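Local coordinates for microtubule-associated protein 1A/1B, light chain 3 (Trypanosoma brucei brucei, PDB 3W1Y) that probably acts in autophagy as a ubiquitin-like ATG8-family protein that becomes attached to phosphatidylethanolamine in membranes, at residues 35-40 / 65-70; 70-75 / 110-115; 76-81 / 104-109; 95-100 / 128-133. One frame throughout, in Å; residues are numbered along the deposited sequence.

All four contacts belong to one ubiquitin-like domain, whose sheet runs in the order 68-73, 33-40, 126-133, 96-100. Interaction 1 pairs the first two of these strands and interaction 4 the last two, their centres about 12 Å apart. Interactions 2 and 3, with centres about 9 Å apart, lie at one end of the sheet. Along the chain interaction 1 ends at F70, where interaction 2 begins; interaction 3 falls within the span that interaction 2 bridges, and interaction 4 alternates with both. The two strand pairings thus build the sheet's two sides, while the other two contacts join its end to helices 78-88 and 112-119 in one compact domain.

Interaction 1 of 4, residues 35-40 / 65-70; sequences PILCEP and LDCNKF
The shortest bond here runs from C38 N to N68 O, 2.7 Å long and nearly straight. N68 N returns a bond to C38 O, and a second pair of backbone bonds follows, I36 N to F70 O and F70 N to I36 O, each 2.9 Å. These are the hydrogen-bonded pairs of an antiparallel ladder; L37 and K69, between them, form a non-hydrogen-bonded pair. The ladder is the antiparallel pairing of strands 33-40 and 68-73, at one side of the ubiquitin-like sheet, joined by a long connection that includes helix 59-66.

On the face carrying I36, C38 and F70, the sulfur C38 SG lies obliquely beside the F70 ring, 3.8 Å from F70 CE1. F81 of helix 78-88 covers this face and meets the F70 ring edge-to-face. On the other face L37, with CG anti to the backbone N (chi1 -169°), brings its CD2 methyl 3.4 Å from C67 SG and 3.5 Å from K69 CG. K69 then runs on extended, and its ammonium makes a salt bridge with E22. Past the ladder, the P40 ring crosses D66 at about a right angle, P40 CG lying 3.5 Å from D66 CB. D66 O accepts from the hydroxyl of Y130.

Interaction 2 of 4, residues 70-75 / 110-115; sequences FLLPET and ACLGDI
The first turn of helix 112-119, with C111 at its N-cap position, meets the end of strand 68-73 and the turn that follows it. One backbone bond joins them: G113 N gives its hydrogen to E74 O over 2.9 Å, with an angle of 152° at the hydrogen. The donor lies in the carbonyl plane, on a lone pair of E74 O. A first-turn N-H has no acceptor a turn earlier in its own helix, and here the neighbouring loop supplies it. C111 flanks the same oxygen, its CB 3.6 Å from E74 O, while C111 SG reaches 3.8 Å from T75 O.

The backbones come very near at this point, with E74 CA and G113 CA 4.0 Å apart. G113 presents no side chain here, and E74 CB rests 3.9 Å from G113 CA.

Further in, the contact becomes apolar. L112 CD1 is the methyl that does the touching, 3.6 Å from L72 CB and 3.8 Å from L72 CD1, the two leucines crossing at a slant. Both leucines also pack on F81 of helix 78-88, and L112 reaches I36 of strand 33-40. The backbone of L112 bonds to A76, that of L72 to I34 and that of E74 to K32, which leaves the start of helix 112-119 set between the edge strand 68-73 and the approach to helix 78-88.

Interaction 3 of 4, residues 76-81 / 104-109; sequences ATVMEF and ELPPNS
The capped start of helix 78-88 receives the loop 104-109, and one backbone bond joins them: M79 N gives its hydrogen to N108 O at 2.9 Å, in the carbonyl plane and on a lone pair. V78 N is also near this oxygen but at a poor angle; it bonds instead to A110 O. N108 O and, two residues on, A110 O thus accept from two N-H groups of the helix's opening turn. In this ubiquitin-like domain these bonds join the connection between strand 96-100 and helix 112-119 to the start of helix 78-88.

The cap itself is a capping box. T77, at the N-cap, accepts from E80 N through its OG1 at 3.3 Å, an oxygen turned toward the first turn by its place between the backbone N and the carbonyl carbon (chi1 57°). E80 reciprocates: E80 OE2 takes the T77 backbone N-H at 2.9 Å and the T77 hydroxyl as well, two donors on the anti side of one carboxylate oxygen, both somewhat out of the carboxylate plane.

V78 presses its branched side chain on the loop: V78 CB lies 3.3 Å from P107 O, and V78 CG2 lies 3.9 Å from P106 CB, the V78 and P106 side chains crossing at about a right angle. I115 touches both V78 and P106. Bent at chi2 and chi3, the M79 chain carries its CE methyl to the amide of N108, 3.3 Å from N108 ND2. Beyond it, M79 of the second subunit packs on M79 and S109.

Interaction 4 of 4, residues 95-100 / 128-133; sequences QAVFVF and VSYGVE
E133, F98 and F100 lose the most surface when these two strands pair, and all three stand on one face. F98 CG takes the position between the backbone N and the carbonyl carbon (chi1 41°), which folds the ring back over the partner strand. There G131 O sits 3.4 Å from the F98 ring plane, over its centre, and G131 CA makes a CH-pi contact at 4.2 Å from the ring centroid; with no side chain on G131, the ring can lie this close. E133 runs alongside F98 and points the same way, E133 CB being 3.6 Å from F98 CE2 at the ring edge; the carboxylate and ring planes are 19° apart, nearly coplanar. Outside the two strands, the chain of another protein offers E133 OE1 a basic side chain as salt-bridge partner; a basic side chain of that chain packs on F98, and an apolar one on F100. F100, directed to the same face, has S129 O at its edge, 3.6 Å from F100 CD1.

Beneath these groups, three hydrogen-bonded pairs, A96 with E133, F98 with G131 and F100 with S129, give six backbone bonds. F98 N and G131 O are 2.9 Å apart, while S129 N to F100 O, at 3.2 Å, is the longest of the six. The opposite face is largely apolar near the strands: V99 CB meets V128 CG1 at 3.6 Å, and V97 and V99 both lean on Y130 CB. Helix 78-88 lies over this side through L85 and F81. Antiparallel pairing of edge strand 96-100 with the central strand 126-133, backed by a helix, is the arrangement of the ubiquitin-like beta-grasp fold.

Interaction 1 of 4, residues 35-40 / 65-70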
loop_
_atom_site.group_PDB
_atom_site.type_symbol
_atom_site.label_atom_id
_atom_site.label_comp_id
_atom_site.label_asym_id
_atom_site.label_seq_id
_atom_site.Cartn_x
_atom_site.Cartn_y
_atom_site.Cartn_z
ATOM N N PRO A 35 12.001 -16.099 1.096
ATOM C CA PRO A 35 11.643 -16.240 -0.329
ATOM C C PRO A 35 10.137 -16.116 -0.555
ATOM O O PRO A 35 9.342 -16.815 0.069
ATOM C CB PRO A 35 12.168 -17.625 -0.704
ATOM C CG PRO A 35 12.222 -18.393 0.619
ATOM C CD PRO A 35 12.287 -17.394 1.753
ATOM N N ILE A 36 9.768 -15.227 -1.473
ATOM C CA ILE A 36 8.411 -14.827 -1.690
ATOM C C ILE A 36 8.058 -15.029 -3.165
ATOM O O ILE A 36 8.808 -14.634 -4.061
ATOM C CB ILE A 36 8.214 -13.346 -1.296
ATOM C CG1 ILE A 36 8.654 -13.117 0.151
ATOM C CG2 ILE A 36 6.749 -12.872 -1.538
ATOM C CD1 ILE A 36 8.757 -11.625 0.547
ATOM N N LEU A 37 6.918 -15.673 -3.406
ATOM C CA LEU A 37 6.436 -15.875 -4.761
ATOM C C LEU A 37 5.123 -15.106 -4.882
ATOM O O LEU A 37 4.182 -15.423 -4.165
ATOM C CB LEU A 37 6.261 -17.390 -5.011
ATOM C CG LEU A 37 5.994 -17.953 -6.417
ATOM C CD1 LEU A 37 4.652 -17.450 -6.936
ATOM C CD2 LEU A 37 7.110 -17.602 -7.361
ATOM N N CYS A 38 5.082 -14.053 -5.716
ATOM C CA CYS A 38 3.839 -13.271 -5.933
ATOM C C CYS A 38 3.239 -13.505 -7.279
ATOM O O CYS A 38 3.951 -13.481 -8.274
ATOM C CB CYS A 38 4.026 -11.749 -5.810
ATOM S SG CYS A 38 5.073 -11.322 -4.560
ATOM N N GLU A 39 1.928 -13.720 -7.290
ATOM C CA GLU A 39 1.155 -13.866 -8.502
ATOM C C GLU A 39 -0.081 -12.985 -8.405
ATOM O O GLU A 39 -0.574 -12.738 -7.304
ATOM C CB GLU A 39 0.709 -15.313 -8.720
ATOM C CG GLU A 39 1.858 -16.274 -8.980
ATOM C CD GLU A 39 1.370 -17.688 -9.268
ATOM O OE1 GLU A 39 0.171 -17.991 -9.142
ATOM O OE2 GLU A 39 2.195 -18.521 -9.609
ATOM N N PRO A 40 -0.596 -12.539 -9.561
ATOM C CA PRO A 40 -1.824 -11.740 -9.560
ATOM C C PRO A 40 -3.000 -12.490 -8.911
ATOM O O PRO A 40 -3.086 -13.718 -8.983
ATOM C CB PRO A 40 -2.101 -11.464 -11.040
ATOM C CG PRO A 40 -0.864 -11.824 -11.767
ATOM C CD PRO A 40 -0.079 -12.799 -10.915
ATOM N N LEU A 65 5.472 -13.786 -16.844
ATOM C CA LEU A 65 5.977 -12.443 -16.501
ATOM C C LEU A 65 5.229 -11.706 -15.370
ATOM O O LEU A 65 5.750 -10.732 -14.792
ATOM C CB LEU A 65 6.056 -11.576 -17.754
ATOM C CG LEU A 65 7.101 -12.040 -18.787
ATOM C CD1 LEU A 65 7.127 -11.130 -20.000
ATOM C CD2 LEU A 65 8.524 -12.109 -18.164
ATOM N N ASP A 66 4.020 -12.174 -15.060
ATOM C CA ASP A 66 3.222 -11.665 -13.935
ATOM C C ASP A 66 3.665 -12.232 -12.594
ATOM O O ASP A 66 3.264 -11.749 -11.538
ATOM C CB ASP A 66 1.766 -12.071 -14.127
ATOM C CG ASP A 66 1.005 -11.133 -15.034
ATOM O OD1 ASP A 66 1.467 -10.003 -15.317
ATOM O OD2 ASP A 66 -0.082 -11.544 -15.467
ATOM N N CYS A 67 4.444 -13.302 -12.644
ATOM C CA CYS A 67 4.942 -13.930 -11.430
ATOM C C CYS A 67 6.272 -13.306 -11.053
ATOM O O CYS A 67 7.225 -13.367 -11.828
ATOM C CB CYS A 67 5.107 -15.436 -11.639
ATOM S SG CYS A 67 5.917 -16.302 -10.303
ATOM N N ASN A 68 6.313 -12.710 -9.862
ATOM C CA ASN A 68 7.495 -12.058 -9.332
ATOM C C ASN A 68 7.946 -12.743 -8.031
ATOM O O ASN A 68 7.131 -13.037 -7.154
ATOM C CB ASN A 68 7.197 -10.582 -9.077
ATOM C CG ASN A 68 6.949 -9.808 -10.357
ATOM O OD1 ASN A 68 7.886 -9.476 -11.078
ATOM N ND2 ASN A 68 5.693 -9.503 -10.636
ATOM N N LYS A 69 9.242 -13.017 -7.947
ATOM C CA LYS A 69 9.869 -13.579 -6.776
ATOM C C LYS A 69 10.697 -12.519 -6.092
ATOM O O LYS A 69 11.277 -11.651 -6.741
ATOM C CB LYS A 69 10.825 -14.688 -7.163
ATOM C CG LYS A 69 10.183 -15.898 -7.793
ATOM C CD LYS A 69 11.298 -16.686 -8.431
ATOM C CE LYS A 69 10.831 -18.033 -8.819
ATOM N NZ LYS A 69 11.855 -18.688 -9.668
ATOM N N PHE A 70 10.765 -12.596 -4.772
ATOM C CA PHE A 70 11.562 -11.665 -3.983
ATOM C C PHE A 70 12.305 -12.493 -2.962
ATOM O O PHE A 70 11.881 -13.570 -2.632
ATOM C CB PHE A 70 10.653 -10.630 -3.273
ATOM C CG PHE A 70 9.920 -9.716 -4.214
ATOM C CD1 PHE A 70 8.756 -10.127 -4.849
ATOM C CD2 PHE A 70 10.410 -8.444 -4.497
ATOM C CE1 PHE A 70 8.085 -9.280 -5.756
ATOM C CE2 PHE A 70 9.737 -7.603 -5.393
ATOM C CZ PHE A 70 8.568 -8.033 -6.013
#

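Interaction 2 of 4, residues 70-75 / 110-115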
loop_
_atom_site.group_PDB
_atom_site.type_symbol
_atom_site.label_atom_id
_atom_site.label_comp_id
_atom_site.label_asym_id
_atom_site.label_seq_id
_atom_site.Cartn_x
_atom_site.Cartn_y
_atom_site.Cartn_z
ATOM N N PHE A 70 10.765 -12.596 -4.772
ATOM C CA PHE A 70 11.562 -11.665 -3.983
ATOM C C PHE A 70 12.305 -12.493 -2.962
ATOM O O PHE A 70 11.881 -13.570 -2.632
ATOM C CB PHE A 70 10.653 -10.630 -3.273
ATOM C CG PHE A 70 9.920 -9.716 -4.214
ATOM C CD1 PHE A 70 8.756 -10.127 -4.849
ATOM C CD2 PHE A 70 10.410 -8.444 -4.497
ATOM C CE1 PHE A 70 8.085 -9.280 -5.756
ATOM C CE2 PHE A 70 9.737 -7.603 -5.393
ATOM C CZ PHE A 70 8.568 -8.033 -6.013
ATOM N N LEU A 71 13.417 -11.961 -2.469
ATOM C CA LEU A 71 14.138 -12.526 -1.350
ATOM C C LEU A 71 14.412 -11.382 -0.376
ATOM O O LEU A 71 15.314 -10.574 -0.577
ATOM C CB LEU A 71 15.424 -13.182 -1.856
ATOM C CG LEU A 71 16.252 -13.986 -0.861
ATOM C CD1 LEU A 71 15.425 -15.104 -0.208
ATOM C CD2 LEU A 71 17.532 -14.559 -1.550
ATOM N N LEU A 72 13.603 -11.268 0.667
ATOM C CA LEU A 72 13.660 -10.059 1.483
ATOM C C LEU A 72 14.033 -10.365 2.918
ATOM O O LEU A 72 13.767 -11.478 3.405
ATOM C CB LEU A 72 12.335 -9.297 1.399
ATOM C CG LEU A 72 11.944 -8.730 0.021
ATOM C CD1 LEU A 72 10.612 -7.983 0.088
ATOM C CD2 LEU A 72 13.060 -7.798 -0.570
ATOM N N PRO A 73 14.648 -9.389 3.615
ATOM C CA PRO A 73 15.022 -9.644 5.026
ATOM C C PRO A 73 13.827 -10.056 5.914
ATOM O O PRO A 73 12.697 -9.547 5.727
ATOM C CB PRO A 73 15.642 -8.299 5.488
ATOM C CG PRO A 73 16.083 -7.581 4.217
ATOM C CD PRO A 73 15.017 -8.019 3.172
ATOM N N GLU A 74 14.062 -10.968 6.859
ATOM C CA GLU A 74 13.019 -11.399 7.794
ATOM C C GLU A 74 12.502 -10.229 8.642
ATOM O O GLU A 74 11.349 -10.243 9.096
ATOM C CB GLU A 74 13.518 -12.541 8.699
ATOM C CG GLU A 74 14.817 -12.241 9.497
ATOM C CD GLU A 74 15.315 -13.426 10.345
ATOM O OE1 GLU A 74 14.809 -14.577 10.200
ATOM O OE2 GLU A 74 16.250 -13.213 11.155
ATOM N N THR A 75 13.361 -9.223 8.827
ATOM C CA THR A 75 13.017 -7.992 9.551
ATOM C C THR A 75 12.310 -6.889 8.698
ATOM O O THR A 75 11.756 -5.934 9.267
ATOM C CB THR A 75 14.259 -7.384 10.244
ATOM O OG1 THR A 75 15.294 -7.220 9.271
ATOM C CG2 THR A 75 14.773 -8.302 11.366
ATOM N N ALA A 110 3.678 -5.477 9.972
ATOM C CA ALA A 110 4.085 -6.854 10.257
ATOM C C ALA A 110 5.432 -7.169 9.585
ATOM O O ALA A 110 5.720 -6.660 8.506
ATOM C CB ALA A 110 3.002 -7.838 9.810
ATOM N N CYS A 111 6.260 -7.979 10.241
ATOM C CA CYS A 111 7.498 -8.466 9.658
ATOM C C CYS A 111 7.263 -9.699 8.804
ATOM O O CYS A 111 6.554 -10.616 9.211
ATOM C CB CYS A 111 8.475 -8.832 10.775
ATOM S SG CYS A 111 9.059 -7.356 11.566
ATOM N N LEU A 112 7.916 -9.730 7.651
ATOM C CA LEU A 112 7.913 -10.890 6.743
ATOM C C LEU A 112 8.295 -12.191 7.447
ATOM O O LEU A 112 7.680 -13.227 7.198
ATOM C CB LEU A 112 8.856 -10.651 5.554
ATOM C CG LEU A 112 8.548 -9.388 4.756
ATOM C CD1 LEU A 112 9.423 -9.207 3.502
ATOM C CD2 LEU A 112 7.062 -9.357 4.393
ATOM N N GLY A 113 9.310 -12.144 8.312
ATOM C CA GLY A 113 9.721 -13.329 9.083
ATOM C C GLY A 113 8.628 -13.875 9.986
ATOM O O GLY A 113 8.489 -15.080 10.138
ATOM N N ASP A 114 7.817 -12.999 10.579
ATOM C CA ASP A 114 6.703 -13.480 11.404
ATOM C C ASP A 114 5.619 -14.097 10.534
ATOM O O ASP A 114 5.036 -15.105 10.897
ATOM C CB ASP A 114 6.142 -12.373 12.306
ATOM C CG ASP A 114 7.123 -11.972 13.416
ATOM O OD1 ASP A 114 7.768 -12.872 14.013
ATOM O OD2 ASP A 114 7.236 -10.760 13.703
ATOM N N ILE A 115 5.366 -13.510 9.371
ATOM C CA ILE A 115 4.343 -14.043 8.458
ATOM C C ILE A 115 4.814 -15.375 7.889
ATOM O O ILE A 115 4.044 -16.336 7.785
ATOM C CB ILE A 115 4.047 -13.029 7.317
ATOM C CG1 ILE A 115 3.512 -11.714 7.929
ATOM C CG2 ILE A 115 3.098 -13.620 6.274
ATOM C CD1 ILE A 115 3.420 -10.580 6.947
#

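Interaction 3 of 4, residues 76-81 / 104-109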
loop_
_atom_site.group_PDB
_atom_site.type_symbol
_atom_site.label_atom_id
_atom_site.label_comp_id
_atom_site.label_asym_id
_atom_site.label_seq_id
_atom_site.Cartn_x
_atom_site.Cartn_y
_atom_site.Cartn_z
ATOM N N ALA A 76 12.340 -7.010 7.366
ATOM C CA ALA A 76 11.545 -6.137 6.498
ATOM C C ALA A 76 10.066 -6.192 6.876
ATOM O O ALA A 76 9.565 -7.222 7.276
ATOM C CB ALA A 76 11.725 -6.533 5.006
ATOM N N THR A 77 9.366 -5.079 6.752
ATOM C CA THR A 77 7.911 -5.069 6.978
ATOM C C THR A 77 7.115 -5.376 5.708
ATOM O O THR A 77 7.660 -5.332 4.603
ATOM C CB THR A 77 7.456 -3.733 7.473
ATOM O OG1 THR A 77 7.853 -2.756 6.520
ATOM C CG2 THR A 77 8.102 -3.422 8.821
ATOM N N VAL A 78 5.816 -5.667 5.885
ATOM C CA VAL A 78 4.877 -5.786 4.778
ATOM C C VAL A 78 4.929 -4.558 3.865
ATOM O O VAL A 78 4.947 -4.689 2.649
ATOM C CB VAL A 78 3.436 -6.075 5.272
ATOM C CG1 VAL A 78 2.430 -5.885 4.175
ATOM C CG2 VAL A 78 3.323 -7.491 5.792
ATOM N N MET A 79 4.976 -3.365 4.449
ATOM C CA MET A 79 5.052 -2.145 3.659
ATOM C C MET A 79 6.281 -2.116 2.735
ATOM O O MET A 79 6.189 -1.705 1.573
ATOM C CB MET A 79 4.999 -0.905 4.595
ATOM C CG MET A 79 5.102 0.442 3.865
ATOM S SD MET A 79 3.659 0.706 2.776
ATOM C CE MET A 79 2.525 1.357 3.999
ATOM N N GLU A 80 7.432 -2.520 3.266
ATOM C CA GLU A 80 8.669 -2.541 2.476
ATOM C C GLU A 80 8.552 -3.493 1.297
ATOM O O GLU A 80 8.933 -3.152 0.180
ATOM C CB GLU A 80 9.893 -2.885 3.350
ATOM C CG GLU A 80 10.460 -1.659 4.055
ATOM C CD GLU A 80 11.434 -1.988 5.201
ATOM O OE1 GLU A 80 12.564 -1.443 5.184
ATOM O OE2 GLU A 80 11.067 -2.754 6.127
ATOM N N PHE A 81 8.017 -4.683 1.558
ATOM C CA PHE A 81 7.673 -5.625 0.501
ATOM C C PHE A 81 6.770 -4.994 -0.549
ATOM O O PHE A 81 7.034 -5.106 -1.742
ATOM C CB PHE A 81 7.016 -6.880 1.097
ATOM C CG PHE A 81 6.353 -7.764 0.083
ATOM C CD1 PHE A 81 7.031 -8.213 -1.028
ATOM C CD2 PHE A 81 5.040 -8.165 0.261
ATOM C CE1 PHE A 81 6.415 -9.017 -1.952
ATOM C CE2 PHE A 81 4.417 -8.996 -0.676
ATOM C CZ PHE A 81 5.108 -9.405 -1.775
ATOM N N GLU A 104 -6.228 -13.208 3.520
ATOM C CA GLU A 104 -6.033 -12.142 4.500
ATOM C C GLU A 104 -5.068 -11.077 3.985
ATOM O O GLU A 104 -4.061 -11.372 3.354
ATOM C CB GLU A 104 -5.512 -12.670 5.851
ATOM C CG GLU A 104 -6.393 -13.680 6.589
ATOM C CD GLU A 104 -7.881 -13.336 6.596
ATOM O OE1 GLU A 104 -8.241 -12.166 6.910
ATOM O OE2 GLU A 104 -8.694 -14.253 6.294
ATOM N N LEU A 105 -5.384 -9.837 4.305
ATOM C CA LEU A 105 -4.554 -8.681 4.020
ATOM C C LEU A 105 -3.719 -8.441 5.282
ATOM O O LEU A 105 -4.259 -8.134 6.324
ATOM C CB LEU A 105 -5.486 -7.502 3.763
ATOM C CG LEU A 105 -5.074 -6.249 3.026
ATOM C CD1 LEU A 105 -5.113 -6.508 1.548
ATOM C CD2 LEU A 105 -6.063 -5.145 3.359
ATOM N N PRO A 106 -2.390 -8.614 5.197
ATOM C CA PRO A 106 -1.564 -8.460 6.392
ATOM C C PRO A 106 -1.395 -6.984 6.820
ATOM O O PRO A 106 -1.487 -6.082 5.982
ATOM C CB PRO A 106 -0.227 -9.065 5.969
ATOM C CG PRO A 106 -0.184 -8.844 4.464
ATOM C CD PRO A 106 -1.597 -8.966 4.001
ATOM N N PRO A 107 -1.190 -6.741 8.133
ATOM C CA PRO A 107 -0.897 -5.376 8.589
ATOM C C PRO A 107 0.432 -4.900 7.973
ATOM O O PRO A 107 1.375 -5.696 7.854
ATOM C CB PRO A 107 -0.751 -5.518 10.123
ATOM C CG PRO A 107 -1.292 -6.873 10.476
ATOM C CD PRO A 107 -1.218 -7.722 9.240
ATOM N N ASN A 108 0.475 -3.624 7.595
ATOM C CA ASN A 108 1.661 -2.987 7.002
ATOM C C ASN A 108 2.957 -3.026 7.799
ATOM O O ASN A 108 4.049 -3.038 7.203
ATOM C CB ASN A 108 1.357 -1.538 6.644
ATOM C CG ASN A 108 0.518 -1.444 5.420
ATOM O OD1 ASN A 108 0.421 -2.416 4.672
ATOM N ND2 ASN A 108 -0.112 -0.299 5.202
ATOM N N SER A 109 2.825 -3.051 9.130
ATOM C CA SER A 109 3.966 -3.062 10.044
ATOM C C SER A 109 4.373 -4.454 10.450
ATOM O O SER A 109 5.300 -4.607 11.212
ATOM C CB SER A 109 3.653 -2.247 11.299
ATOM O OG SER A 109 2.528 -2.783 11.999
#

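Interaction 4 of 4, residues 95-100 / 128-133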
loop_
_atom_site.group_PDB
_atom_site.type_symbol
_atom_site.label_atom_id
_atom_site.label_comp_id
_atom_site.label_asym_id
_atom_site.label_seq_id
_atom_site.Cartn_x
_atom_site.Cartn_y
_atom_site.Cartn_z
ATOM N N GLN A 95 -1.903 4.325 -9.440
ATOM C CA GLN A 95 -1.935 2.876 -9.207
ATOM C C GLN A 95 -1.460 2.437 -7.820
ATOM O O GLN A 95 -0.389 2.809 -7.361
ATOM C CB GLN A 95 -1.125 2.148 -10.272
ATOM C CG GLN A 95 -1.502 2.502 -11.697
ATOM C CD GLN A 95 -0.754 1.670 -12.715
ATOM O OE1 GLN A 95 0.417 1.927 -13.017
ATOM N NE2 GLN A 95 -1.430 0.670 -13.261
ATOM N N ALA A 96 -2.278 1.630 -7.162
ATOM C CA ALA A 96 -1.921 1.040 -5.880
ATOM C C ALA A 96 -1.813 -0.466 -6.039
ATOM O O ALA A 96 -2.519 -1.060 -6.855
ATOM C CB ALA A 96 -2.972 1.374 -4.839
ATOM N N VAL A 97 -0.925 -1.078 -5.261
ATOM C CA VAL A 97 -0.868 -2.533 -5.165
ATOM C C VAL A 97 -1.253 -2.940 -3.750
ATOM O O VAL A 97 -0.808 -2.322 -2.800
ATOM C CB VAL A 97 0.537 -3.097 -5.582
ATOM C CG1 VAL A 97 1.647 -2.546 -4.690
ATOM C CG2 VAL A 97 0.546 -4.635 -5.596
ATOM N N PHE A 98 -2.114 -3.948 -3.616
ATOM C CA PHE A 98 -2.408 -4.552 -2.313
ATOM C C PHE A 98 -2.063 -6.046 -2.371
ATOM O O PHE A 98 -2.149 -6.663 -3.437
ATOM C CB PHE A 98 -3.877 -4.311 -1.893
ATOM C CG PHE A 98 -4.865 -4.450 -3.027
ATOM C CD1 PHE A 98 -5.503 -5.669 -3.272
ATOM C CD2 PHE A 98 -5.150 -3.363 -3.861
ATOM C CE1 PHE A 98 -6.411 -5.825 -4.338
ATOM C CE2 PHE A 98 -6.066 -3.494 -4.928
ATOM C CZ PHE A 98 -6.691 -4.741 -5.172
ATOM N N VAL A 99 -1.639 -6.606 -1.237
ATOM C CA VAL A 99 -1.222 -8.010 -1.147
ATOM C C VAL A 99 -2.013 -8.846 -0.119
ATOM O O VAL A 99 -2.455 -8.332 0.907
ATOM C CB VAL A 99 0.307 -8.164 -0.869
ATOM C CG1 VAL A 99 1.137 -7.585 -2.025
ATOM C CG2 VAL A 99 0.705 -7.526 0.448
ATOM N N PHE A 100 -2.143 -10.143 -0.413
ATOM C CA PHE A 100 -2.903 -11.087 0.388
ATOM C C PHE A 100 -2.080 -12.310 0.727
ATOM O O PHE A 100 -1.302 -12.790 -0.087
ATOM C CB PHE A 100 -4.170 -11.537 -0.353
ATOM C CG PHE A 100 -5.030 -10.408 -0.806
ATOM C CD1 PHE A 100 -4.814 -9.809 -2.044
ATOM C CD2 PHE A 100 -6.040 -9.902 0.023
ATOM C CE1 PHE A 100 -5.614 -8.734 -2.466
ATOM C CE2 PHE A 100 -6.840 -8.834 -0.385
ATOM C CZ PHE A 100 -6.627 -8.249 -1.619
ATOM N N VAL A 128 2.096 -15.179 -2.177
ATOM C CA VAL A 128 1.389 -13.923 -2.027
ATOM C C VAL A 128 0.619 -13.613 -3.330
ATOM O O VAL A 128 1.166 -13.738 -4.447
ATOM C CB VAL A 128 2.357 -12.753 -1.677
ATOM C CG1 VAL A 128 1.626 -11.425 -1.652
ATOM C CG2 VAL A 128 3.102 -12.998 -0.352
ATOM N N SER A 129 -0.653 -13.236 -3.174
ATOM C CA SER A 129 -1.457 -12.715 -4.256
ATOM C C SER A 129 -1.414 -11.208 -4.185
ATOM O O SER A 129 -1.510 -10.617 -3.107
ATOM C CB SER A 129 -2.909 -13.156 -4.131
ATOM O OG SER A 129 -2.986 -14.556 -4.033
ATOM N N TYR A 130 -1.293 -10.589 -5.347
ATOM C CA TYR A 130 -1.351 -9.158 -5.418
ATOM C C TYR A 130 -2.415 -8.692 -6.415
ATOM O O TYR A 130 -2.634 -9.312 -7.472
ATOM C CB TYR A 130 0.039 -8.580 -5.737
ATOM C CG TYR A 130 0.517 -8.777 -7.161
ATOM C CD1 TYR A 130 0.254 -7.828 -8.167
ATOM C CD2 TYR A 130 1.263 -9.898 -7.501
ATOM C CE1 TYR A 130 0.712 -8.024 -9.482
ATOM C CE2 TYR A 130 1.731 -10.085 -8.766
ATOM C CZ TYR A 130 1.462 -9.160 -9.762
ATOM O OH TYR A 130 1.971 -9.407 -11.025
ATOM N N GLY A 131 -3.079 -7.605 -6.064
ATOM C CA GLY A 131 -3.937 -6.904 -7.010
ATOM C C GLY A 131 -3.451 -5.476 -7.174
ATOM O O GLY A 131 -2.993 -4.856 -6.220
ATOM N N VAL A 132 -3.534 -4.959 -8.388
ATOM C CA VAL A 132 -3.229 -3.564 -8.656
ATOM C C VAL A 132 -4.551 -2.821 -8.835
ATOM O O VAL A 132 -5.429 -3.273 -9.569
ATOM C CB VAL A 132 -2.364 -3.432 -9.921
ATOM C CG1 VAL A 132 -2.243 -1.976 -10.375
ATOM C CG2 VAL A 132 -0.986 -4.062 -9.700
ATOM N N GLU A 133 -4.709 -1.693 -8.155
ATOM C CA GLU A 133 -5.900 -0.877 -8.385
ATOM C C GLU A 133 -5.596 0.519 -8.928
ATOM O O GLU A 133 -4.679 1.183 -8.479
ATOM C CB GLU A 133 -6.794 -0.805 -7.152
ATOM C CG GLU A 133 -8.262 -0.553 -7.520
ATOM C CD GLU A 133 -8.788 -1.613 -8.481
ATOM O OE1 GLU A 133 -8.606 -2.833 -8.200
ATOM O OE2 GLU A 133 -9.362 -1.216 -9.522
#